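D-glycero-D-manno-heptose 1-phosphate kinase (Bacteroides thetaiotaomicron, PDB 3K85) probably phosphorylates D-glycero-D-manno-heptose 1-phosphate, using ATP as the phosphate donor. Local coordinates at residues Arg11-Ser25 with Gly157-Phe169. Sequence-based numbering, arbitrary orientation.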
ATOM      1  N   ARG A  11       4.415  16.807  -4.501  1.00 34.41           N
ATOM      2  CA  ARG A  11       4.414  15.503  -5.130  1.00 34.69           C
ATOM      3  C   ARG A  11       4.847  15.511  -6.577  1.00 32.92           C
ATOM      4  O   ARG A  11       4.896  16.549  -7.214  1.00 33.29           O
ATOM      5  CB  ARG A  11       3.011  14.909  -5.023  1.00 37.63           C
ATOM      6  CG  ARG A  11       1.931  15.753  -5.692  1.00 40.90           C
ATOM      7  CD  ARG A  11       2.003  15.619  -7.207  1.00 44.36           C
ATOM      8  NE  ARG A  11       1.055  16.480  -7.906  1.00 45.76           N
ATOM      9  CZ  ARG A  11       1.395  17.273  -8.918  1.00 47.79           C
ATOM     10  NH1 ARG A  11       2.654  17.308  -9.329  1.00 46.80           N
ATOM     11  NH2 ARG A  11       0.481  18.015  -9.526  1.00 47.61           N
ATOM     12  N   LEU A  12       5.154  14.325  -7.079  1.00 33.85           N
ATOM     13  CA  LEU A  12       5.553  14.131  -8.459  1.00 33.62           C
ATOM     14  C   LEU A  12       4.403  13.378  -9.102  1.00 36.84           C
ATOM     15  O   LEU A  12       3.904  12.402  -8.535  1.00 35.94           O
ATOM     16  CB  LEU A  12       6.803  13.268  -8.537  1.00 32.41           C
ATOM     17  CG  LEU A  12       8.092  13.900  -9.039  1.00 32.46           C
ATOM     18  CD1 LEU A  12       8.222  15.330  -8.541  1.00 30.96           C
ATOM     19  CD2 LEU A  12       9.252  13.043  -8.553  1.00 32.97           C
ATOM     20  N   GLY A  13       3.978  13.843 -10.274  1.00 38.36           N
ATOM     21  CA  GLY A  13       2.903  13.177 -10.980  1.00 38.71           C
ATOM     22  C   GLY A  13       3.551  12.095 -11.814  1.00 38.44           C
ATOM     23  O   GLY A  13       4.070  12.364 -12.898  1.00 40.98           O
ATOM     24  N   LEU A  14       3.535  10.869 -11.316  1.00 35.25           N
ATOM     25  CA  LEU A  14       4.162   9.785 -12.047  1.00 33.47           C
ATOM     26  C   LEU A  14       3.385   9.377 -13.286  1.00 32.82           C
ATOM     27  O   LEU A  14       3.986   9.136 -14.329  1.00 34.31           O
ATOM     28  CB  LEU A  14       4.389   8.587 -11.123  1.00 29.80           C
ATOM     29  CG  LEU A  14       5.327   8.936  -9.957  1.00 30.09           C
ATOM     30  CD1 LEU A  14       5.503   7.757  -9.037  1.00 28.13           C
ATOM     31  CD2 LEU A  14       6.669   9.380 -10.514  1.00 30.10           C
ATOM     32  N   ALA A  15       2.059   9.313 -13.188  1.00 31.99           N
ATOM     33  CA  ALA A  15       1.245   8.911 -14.337  1.00 30.84           C
ATOM     34  C   ALA A  15      -0.252   9.148 -14.159  1.00 31.89           C
ATOM     35  O   ALA A  15      -0.754   9.240 -13.034  1.00 32.23           O
ATOM     36  CB  ALA A  15       1.485   7.446 -14.654  1.00 27.17           C
ATOM     37  N   GLY A  16      -0.951   9.235 -15.292  1.00 30.52           N
ATOM     38  CA  GLY A  16      -2.387   9.442 -15.290  1.00 28.51           C
ATOM     39  C   GLY A  16      -2.770  10.894 -15.129  1.00 27.83           C
ATOM     40  O   GLY A  16      -3.954  11.230 -15.070  1.00 27.18           O
ATOM     41  N   GLY A  17      -1.767  11.760 -15.063  1.00 27.60           N
ATOM     42  CA  GLY A  17      -2.030  13.175 -14.887  1.00 28.54           C
ATOM     43  C   GLY A  17      -3.061  13.715 -15.858  1.00 30.08           C
ATOM     44  O   GLY A  17      -2.874  13.658 -17.073  1.00 32.38           O
ATOM     45  N   GLY A  18      -4.160  14.230 -15.328  1.00 31.32           N
ATOM     46  CA  GLY A  18      -5.191  14.785 -16.182  1.00 31.92           C
ATOM     47  C   GLY A  18      -6.497  14.035 -16.074  1.00 33.54           C
ATOM     48  O   GLY A  18      -7.569  14.638 -16.161  1.00 35.66           O
ATOM     49  N   SER A  19      -6.410  12.722 -15.871  1.00 32.95           N
ATOM     50  CA  SER A  19      -7.593  11.885 -15.767  1.00 32.82           C
ATOM     51  C   SER A  19      -8.379  12.217 -14.515  1.00 32.93           C
ATOM     52  O   SER A  19      -9.509  11.763 -14.346  1.00 33.26           O
ATOM     53  CB  SER A  19      -7.204  10.401 -15.755  1.00 33.33           C
ATOM     54  OG  SER A  19      -6.541  10.040 -14.552  1.00 35.36           O
ATOM     55  N   ASP A  20      -7.779  13.018 -13.641  1.00 33.23           N
ATOM     56  CA  ASP A  20      -8.419  13.404 -12.390  1.00 34.11           C
ATOM     57  C   ASP A  20      -9.273  14.653 -12.500  1.00 34.60           C
ATOM     58  O   ASP A  20     -10.025  14.979 -11.586  1.00 36.14           O
ATOM     59  CB  ASP A  20      -7.357  13.631 -11.315  1.00 36.81           C
ATOM     60  CG  ASP A  20      -6.319  14.662 -11.726  1.00 38.29           C
ATOM     61  OD1 ASP A  20      -5.730  14.510 -12.820  1.00 37.65           O
ATOM     62  OD2 ASP A  20      -6.089  15.621 -10.947  1.00 39.68           O
ATOM     63  N   VAL A  21      -9.153  15.349 -13.622  1.00 35.19           N
ATOM     64  CA  VAL A  21      -9.888  16.584 -13.851  1.00 35.08           C
ATOM     65  C   VAL A  21     -11.311  16.374 -14.338  1.00 35.91           C
ATOM     66  O   VAL A  21     -11.565  15.527 -15.195  1.00 37.74           O
ATOM     67  CB  VAL A  21      -9.161  17.452 -14.892  1.00 36.62           C
ATOM     68  CG1 VAL A  21      -9.951  18.720 -15.158  1.00 35.02           C
ATOM     69  CG2 VAL A  21      -7.747  17.772 -14.407  1.00 34.99           C
ATOM     70  N   SER A  22     -12.242  17.146 -13.791  1.00 36.14           N
ATOM     71  CA  SER A  22     -13.637  17.065 -14.216  1.00 38.33           C
ATOM     72  C   SER A  22     -13.770  17.890 -15.500  1.00 36.43           C
ATOM     73  O   SER A  22     -13.028  18.850 -15.710  1.00 33.51           O
ATOM     74  CB  SER A  22     -14.580  17.634 -13.144  1.00 39.81           C
ATOM     75  OG  SER A  22     -14.574  16.852 -11.962  1.00 42.69           O
ATOM     76  N   PRO A  23     -14.728  17.532 -16.369  1.00 36.59           N
ATOM     77  CA  PRO A  23     -15.654  16.413 -16.182  1.00 36.66           C
ATOM     78  C   PRO A  23     -15.079  15.046 -16.541  1.00 35.27           C
ATOM     79  O   PRO A  23     -15.693  14.027 -16.240  1.00 35.81           O
ATOM     80  CB  PRO A  23     -16.818  16.784 -17.093  1.00 37.42           C
ATOM     81  CG  PRO A  23     -16.095  17.397 -18.265  1.00 37.93           C
ATOM     82  CD  PRO A  23     -15.073  18.300 -17.582  1.00 35.82           C
ATOM     83  N   TYR A  24     -13.911  15.014 -17.177  1.00 33.89           N
ATOM     84  CA  TYR A  24     -13.338  13.728 -17.569  1.00 32.21           C
ATOM     85  C   TYR A  24     -13.338  12.680 -16.452  1.00 32.87           C
ATOM     86  O   TYR A  24     -13.654  11.518 -16.703  1.00 32.96           O
ATOM     87  CB  TYR A  24     -11.908  13.875 -18.104  1.00 30.65           C
ATOM     88  CG  TYR A  24     -11.358  12.549 -18.608  1.00 30.31           C
ATOM     89  CD1 TYR A  24     -11.404  12.214 -19.965  1.00 30.23           C
ATOM     90  CD2 TYR A  24     -10.886  11.585 -17.712  1.00 29.86           C
ATOM     91  CE1 TYR A  24     -11.003  10.952 -20.413  1.00 28.43           C
ATOM     92  CE2 TYR A  24     -10.486  10.327 -18.144  1.00 31.03           C
ATOM     93  CZ  TYR A  24     -10.548  10.014 -19.495  1.00 31.96           C
ATOM     94  OH  TYR A  24     -10.154   8.760 -19.911  1.00 34.35           O
ATOM     95  N   SER A  25     -12.979  13.067 -15.230  1.00 31.26           N
ATOM     96  CA  SER A  25     -12.964  12.097 -14.142  1.00 32.12           C
ATOM     97  C   SER A  25     -14.368  11.582 -13.838  1.00 32.11           C
ATOM     98  O   SER A  25     -14.556  10.406 -13.525  1.00 32.10           O
ATOM     99  CB  SER A  25     -12.347  12.704 -12.869  1.00 32.68           C
ATOM    100  OG  SER A  25     -13.199  13.646 -12.241  1.00 31.24           O
ATOM    101  N   GLY A 157      -7.186  19.877 -11.010  1.00 43.55           N
ATOM    102  CA  GLY A 157      -7.586  18.506 -10.725  1.00 39.61           C
ATOM    103  C   GLY A 157      -7.804  18.174  -9.255  1.00 38.36           C
ATOM    104  O   GLY A 157      -8.090  19.050  -8.441  1.00 35.09           O
ATOM    105  N   LYS A 158      -7.656  16.901  -8.899  1.00 37.33           N
ATOM    106  CA  LYS A 158      -7.880  16.492  -7.518  1.00 34.96           C
ATOM    107  C   LYS A 158      -6.695  15.756  -6.905  1.00 32.71           C
ATOM    108  O   LYS A 158      -6.562  15.685  -5.686  1.00 33.09           O
ATOM    109  CB  LYS A 158      -9.112  15.585  -7.440  1.00 36.36           C
ATOM    110  CG  LYS A 158     -10.328  16.091  -8.219  1.00 38.28           C
ATOM    111  CD  LYS A 158     -11.425  15.037  -8.265  1.00 39.25           C
ATOM    112  CE  LYS A 158     -12.590  15.445  -9.182  1.00 43.09           C
ATOM    113  NZ  LYS A 158     -12.232  15.450 -10.638  1.00 40.95           N
ATOM    114  N   GLN A 159      -5.828  15.213  -7.744  1.00 30.80           N
ATOM    115  CA  GLN A 159      -4.702  14.451  -7.234  1.00 32.69           C
ATOM    116  C   GLN A 159      -3.848  15.168  -6.180  1.00 33.09           C
ATOM    117  O   GLN A 159      -3.447  14.550  -5.186  1.00 33.66           O
ATOM    118  CB  GLN A 159      -3.826  13.949  -8.390  1.00 31.07           C
ATOM    119  CG  GLN A 159      -3.014  15.007  -9.107  1.00 32.80           C
ATOM    120  CD  GLN A 159      -1.922  14.389  -9.944  1.00 32.81           C
ATOM    121  OE1 GLN A 159      -1.169  13.541  -9.462  1.00 35.30           O
ATOM    122  NE2 GLN A 159      -1.821  14.806 -11.202  1.00 34.68           N
ATOM    123  N   ASP A 160      -3.605  16.464  -6.383  1.00 32.66           N
ATOM    124  CA  ASP A 160      -2.798  17.276  -5.470  1.00 31.34           C
ATOM    125  C   ASP A 160      -3.275  17.313  -4.029  1.00 30.92           C
ATOM    126  O   ASP A 160      -2.483  17.134  -3.107  1.00 30.77           O
ATOM    127  CB  ASP A 160      -2.698  18.720  -5.976  1.00 32.27           C
ATOM    128  CG  ASP A 160      -2.012  18.821  -7.317  1.00 34.34           C
ATOM    129  OD1 ASP A 160      -1.615  17.767  -7.873  1.00 33.85           O
ATOM    130  OD2 ASP A 160      -1.874  19.959  -7.816  1.00 38.45           O
ATOM    131  N   GLN A 161      -4.556  17.563  -3.815  1.00 29.48           N
ATOM    132  CA  GLN A 161      -5.046  17.616  -2.442  1.00 30.02           C
ATOM    133  C   GLN A 161      -4.854  16.283  -1.715  1.00 28.68           C
ATOM    134  O   GLN A 161      -4.411  16.242  -0.564  1.00 27.09           O
ATOM    135  CB  GLN A 161      -6.531  18.003  -2.400  1.00 30.74           C
ATOM    136  CG  GLN A 161      -6.824  19.467  -2.727  1.00 30.19           C
ATOM    137  CD  GLN A 161      -6.871  19.755  -4.220  1.00 28.34           C
ATOM    138  OE1 GLN A 161      -6.468  18.938  -5.045  1.00 24.96           O
ATOM    139  NE2 GLN A 161      -7.368  20.936  -4.569  1.00 33.74           N
ATOM    140  N   TYR A 162      -5.178  15.193  -2.399  1.00 27.28           N
ATOM    141  CA  TYR A 162      -5.077  13.870  -1.797  1.00 25.76           C
ATOM    142  C   TYR A 162      -3.642  13.426  -1.550  1.00 24.71           C
ATOM    143  O   TYR A 162      -3.350  12.796  -0.525  1.00 21.83           O
ATOM    144  CB  TYR A 162      -5.817  12.848  -2.669  1.00 25.44           C
ATOM    145  CG  TYR A 162      -7.322  12.956  -2.566  1.00 22.87           C
ATOM    146  CD1 TYR A 162      -8.025  12.220  -1.613  1.00 24.21           C
ATOM    147  CD2 TYR A 162      -8.035  13.854  -3.361  1.00 23.44           C
ATOM    148  CE1 TYR A 162      -9.400  12.377  -1.446  1.00 24.02           C
ATOM    149  CE2 TYR A 162      -9.421  14.023  -3.197  1.00 24.57           C
ATOM    150  CZ  TYR A 162     -10.090  13.285  -2.236  1.00 26.12           C
ATOM    151  OH  TYR A 162     -11.440  13.485  -2.013  1.00 28.15           O
ATOM    152  N   ALA A 163      -2.742  13.745  -2.480  1.00 23.14           N
ATOM    153  CA  ALA A 163      -1.348  13.361  -2.314  1.00 21.99           C
ATOM    154  C   ALA A 163      -0.796  14.029  -1.050  1.00 21.98           C
ATOM    155  O   ALA A 163      -0.193  13.378  -0.194  1.00 20.79           O
ATOM    156  CB  ALA A 163      -0.539  13.772  -3.531  1.00 22.08           C
ATOM    157  N   ALA A 164      -1.044  15.323  -0.911  1.00 19.42           N
ATOM    158  CA  ALA A 164      -0.542  16.056   0.240  1.00 18.44           C
ATOM    159  C   ALA A 164      -1.008  15.496   1.578  1.00 19.12           C
ATOM    160  O   ALA A 164      -0.209  15.362   2.509  1.00 19.24           O
ATOM    161  CB  ALA A 164      -0.931  17.528   0.129  1.00 16.20           C
ATOM    162  N   ALA A 165      -2.293  15.169   1.680  1.00 19.43           N
ATOM    163  CA  ALA A 165      -2.844  14.654   2.929  1.00 21.53           C
ATOM    164  C   ALA A 165      -2.520  13.191   3.231  1.00 22.44           C
ATOM    165  O   ALA A 165      -2.377  12.813   4.399  1.00 22.70           O
ATOM    166  CB  ALA A 165      -4.374  14.869   2.956  1.00 20.35           C
ATOM    167  N   PHE A 166      -2.411  12.375   2.184  1.00 24.21           N
ATOM    168  CA  PHE A 166      -2.130  10.949   2.351  1.00 23.88           C
ATOM    169  C   PHE A 166      -0.655  10.574   2.439  1.00 23.10           C
ATOM    170  O   PHE A 166      -0.281   9.814   3.330  1.00 23.42           O
ATOM    171  CB  PHE A 166      -2.822  10.153   1.241  1.00 21.05           C
ATOM    172  CG  PHE A 166      -4.305  10.009   1.452  1.00 24.88           C
ATOM    173  CD1 PHE A 166      -4.836   8.854   2.039  1.00 23.51           C
ATOM    174  CD2 PHE A 166      -5.177  11.044   1.099  1.00 22.31           C
ATOM    175  CE1 PHE A 166      -6.213   8.731   2.266  1.00 23.96           C
ATOM    176  CE2 PHE A 166      -6.551  10.933   1.320  1.00 22.78           C
ATOM    177  CZ  PHE A 166      -7.073   9.771   1.907  1.00 23.93           C
ATOM    178  N   GLY A 167       0.171  11.094   1.528  1.00 23.59           N
ATOM    179  CA  GLY A 167       1.597  10.796   1.550  1.00 22.06           C
ATOM    180  C   GLY A 167       1.972   9.449   0.961  1.00 24.47           C
ATOM    181  O   GLY A 167       1.127   8.549   0.872  1.00 23.47           O
ATOM    182  N   GLY A 168       3.238   9.321   0.554  1.00 24.60           N
ATOM    183  CA  GLY A 168       3.756   8.085  -0.027  1.00 23.30           C
ATOM    184  C   GLY A 168       3.434   7.870  -1.502  1.00 23.50           C
ATOM    185  O   GLY A 168       3.168   8.828  -2.224  1.00 22.45           O
ATOM    186  N   PHE A 169       3.507   6.614  -1.958  1.00 22.33           N
ATOM    187  CA  PHE A 169       3.157   6.250  -3.336  1.00 22.25           C
ATOM    188  C   PHE A 169       1.672   5.827  -3.306  1.00 22.82           C
ATOM    189  O   PHE A 169       1.303   4.836  -2.664  1.00 22.94           O
ATOM    190  CB  PHE A 169       4.001   5.072  -3.835  1.00 21.88           C
ATOM    191  CG  PHE A 169       5.398   5.445  -4.232  1.00 24.92           C
ATOM    192  CD1 PHE A 169       5.774   5.456  -5.572  1.00 26.27           C
ATOM    193  CD2 PHE A 169       6.335   5.811  -3.269  1.00 25.47           C
ATOM    194  CE1 PHE A 169       7.066   5.832  -5.945  1.00 25.63           C
ATOM    195  CE2 PHE A 169       7.631   6.189  -3.634  1.00 25.74           C
ATOM    196  CZ  PHE A 169       7.993   6.201  -4.971  1.00 23.98           C
TER
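Asp20 meets the first turn of helix 159-166 with one carboxylate oxygen: OD2 accepts Lys158 N at 2.9 Å, on its anti side. The same OD2 takes Gln159 N at 3.2 Å, an almost straight bond (177°) arriving from above the carboxylate plane. Two amides that a helix start leaves without acceptors inside the helix are thus satisfied. Asp20 OD1 turns back to its own loop and takes Gly18 N at 3.0 Å, the amide of the first residue of the type I turn Gly18-Val21. A beta carbon on Gly157 would run into Asp20 OD2. Lys158, extended until it bends at chi4 (70°), brings NZ to Ser22 OG (3.0 Å) and Ser25 OG (2.6 Å); its approach to Asp20 O is too short to be trusted. Ser22 OG also bonds Asp26. In this GHMP kinase family member the contact ties the glycine-rich loop after strand 4-15 to the N-terminal end of helix 159-166. Further along, Arg11 grips Asp160 side-on, NE (3.0 Å) and NH2 (2.7 Å) both reaching OD1 from the same face, with guanidinium and carboxylate planes 58° apart. NH1 goes to Gly112 O, while Arg11 CG rests on Ala163 CB. A methionine here would probably leave the Asp160 carboxylate without its charged mate and Gly112 O without this donor. Gln159 OE1 accepts from Asn34 ND2. Leu14 CD1 packs 4.0 Å from Phe169 CE1.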